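Local coordinates for protein dihydroorotase (Campylobacter jejuni subsp. jejuni, PDB 3PNU) that probably catalyses the reversible, zinc-dependent cyclization of carbamoyl aspartate to dihydroorotate in de novo pyrimidine biosynthesis, at residues F161-E166 with K233-R238. Sequence-based numbering, arbitrary orientation.
Sequences FVMDRE and KPIAKR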
# COMPACT_ATOMS: atom_id res chain seq x y z
N PHE A 161 1.05 0.81 -13.08
CA PHE A 161 1.45 0.97 -11.70
C PHE A 161 0.24 1.40 -10.88
O PHE A 161 -0.47 2.33 -11.24
CB PHE A 161 2.56 2.01 -11.61
CG PHE A 161 3.10 2.21 -10.22
CD1 PHE A 161 3.88 1.24 -9.62
CD2 PHE A 161 2.85 3.38 -9.53
CE1 PHE A 161 4.38 1.41 -8.34
CE2 PHE A 161 3.37 3.57 -8.26
CZ PHE A 161 4.13 2.58 -7.67
N VAL A 162 0.04 0.72 -9.75
CA VAL A 162 -1.13 0.88 -8.89
C VAL A 162 -1.60 2.29 -8.57
O VAL A 162 -2.79 2.55 -8.61
CB VAL A 162 -0.97 0.04 -7.57
CG1 VAL A 162 0.09 0.62 -6.67
CG2 VAL A 162 -2.34 -0.07 -6.84
N MET A 163 -0.69 3.22 -8.30
CA MET A 163 -1.10 4.57 -7.99
C MET A 163 -1.56 5.34 -9.23
O MET A 163 -2.19 6.41 -9.07
CB MET A 163 0.05 5.33 -7.35
CG MET A 163 0.57 4.69 -6.08
SD MET A 163 -0.74 4.42 -4.85
CE MET A 163 -1.19 6.12 -4.57
N ASP A 164 -1.26 4.83 -10.43
CA ASP A 164 -1.62 5.53 -11.68
C ASP A 164 -2.76 4.86 -12.47
O ASP A 164 -3.13 5.33 -13.54
CB ASP A 164 -0.42 5.54 -12.63
CG ASP A 164 0.80 6.24 -12.06
OD1 ASP A 164 0.70 7.06 -11.12
OD2 ASP A 164 1.89 5.99 -12.60
N ARG A 165 -3.31 3.78 -11.96
CA ARG A 165 -4.31 3.06 -12.72
C ARG A 165 -5.51 3.89 -13.11
O ARG A 165 -5.99 3.75 -14.24
CB ARG A 165 -4.77 1.82 -11.97
CG ARG A 165 -3.70 0.80 -11.86
CD ARG A 165 -4.13 -0.36 -11.03
NE ARG A 165 -3.07 -1.35 -11.02
CZ ARG A 165 -3.03 -2.40 -10.22
NH1 ARG A 165 -4.00 -2.62 -9.35
NH2 ARG A 165 -1.99 -3.23 -10.29
N GLU A 166 -5.98 4.74 -12.20
CA GLU A 166 -7.15 5.55 -12.51
C GLU A 166 -6.81 6.74 -13.41
O GLU A 166 -7.51 6.98 -14.41
CB GLU A 166 -7.88 6.02 -11.25
CG GLU A 166 -9.06 6.92 -11.56
CD GLU A 166 -9.85 7.32 -10.33
OE1 GLU A 166 -10.24 8.50 -10.26
OE2 GLU A 166 -10.08 6.46 -9.44
N LYS A 233 -9.93 -1.12 -3.93
CA LYS A 233 -9.65 -0.74 -5.28
C LYS A 233 -10.77 0.21 -5.71
O LYS A 233 -11.95 -0.11 -5.53
CB LYS A 233 -9.57 -1.98 -6.17
CG LYS A 233 -8.42 -2.91 -5.77
CD LYS A 233 -8.32 -4.14 -6.66
CE LYS A 233 -7.21 -5.14 -6.20
NZ LYS A 233 -5.84 -4.66 -6.45
N PRO A 234 -10.44 1.39 -6.24
CA PRO A 234 -9.10 1.93 -6.44
C PRO A 234 -8.50 2.38 -5.13
O PRO A 234 -9.20 2.90 -4.26
CB PRO A 234 -9.34 3.14 -7.36
CG PRO A 234 -10.73 2.92 -7.91
CD PRO A 234 -11.46 2.27 -6.83
N ILE A 235 -7.21 2.16 -4.99
CA ILE A 235 -6.48 2.50 -3.80
C ILE A 235 -6.67 3.96 -3.41
O ILE A 235 -6.79 4.83 -4.27
CB ILE A 235 -4.96 2.20 -4.03
CG1 ILE A 235 -4.19 2.26 -2.72
CG2 ILE A 235 -4.34 3.15 -5.11
CD1 ILE A 235 -4.62 1.18 -1.75
N ALA A 236 -6.70 4.24 -2.11
CA ALA A 236 -6.77 5.62 -1.65
C ALA A 236 -5.48 6.29 -2.12
O ALA A 236 -4.40 5.70 -2.07
CB ALA A 236 -6.91 5.70 -0.15
N LYS A 237 -5.56 7.54 -2.54
CA LYS A 237 -4.40 8.22 -3.11
C LYS A 237 -3.87 9.40 -2.30
O LYS A 237 -3.69 9.27 -1.09
CB LYS A 237 -4.71 8.56 -4.59
CG LYS A 237 -4.96 7.24 -5.40
CD LYS A 237 -5.36 7.42 -6.78
CE LYS A 237 -5.58 6.09 -7.46
NZ LYS A 237 -6.67 5.30 -6.89
N ARG A 238 -3.62 10.54 -2.94
CA ARG A 238 -3.02 11.67 -2.26
C ARG A 238 -3.97 12.66 -1.62
O ARG A 238 -5.18 12.67 -1.88
CB ARG A 238 -2.13 12.43 -3.26
CG ARG A 238 -0.94 11.64 -3.74
CD ARG A 238 -0.14 12.38 -4.80
NE ARG A 238 1.07 11.62 -5.10
CZ ARG A 238 2.25 11.81 -4.51
NH1 ARG A 238 2.41 12.75 -3.58
NH2 ARG A 238 3.28 11.04 -4.85
O HOH W 1 -5.81 3.34 -8.98
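Met-163 lays its thioether over the branch methyl of Ile-235, SD to CG2 3.8 Å. Bends at chi2 (-55°) and chi3 (-63°) curl the chain back so that CE also meets Lys-237 CG, the two side chains running past each other in opposite directions. Val-162 adds its CG2 at 4.2 Å from the same Ile-235 CG2, the two side chains crossing at about a right angle. Lys-237 runs on alongside the Met-163 carbonyl, its CE 3.8 Å from Met-163 O, and then turns at chi4 (64°), which carries NZ back to its own loop. There Lys-237 NZ donates to a lone pair of Ile-235 O at 2.7 Å, in the carbonyl plane. A water accepts from Lys-237 NZ and donates to Val-162 O, bridging the segments. Thr-191 OG1 is hydrogen-bonded to both Lys-237 NZ and Glu-166 OE2. Glu-166 OE2 stands 4.4 Å from Lys-237 NZ, too far for a salt bridge, and rests on Pro-234 CG. Arg-165 NH1 and Lys-233 NZ approach to 4.0 Å at the guanidinium edge; carbonyls of Gly-223 and Gly-224 of the second subunit, respectively, accept from them and probably temper the repulsion. Pro-234, after a cis peptide bond, packs on the zinc ligand His-189, so these two loops join the dimer interface to the binuclear zinc site of an amidohydrolase TIM barrel.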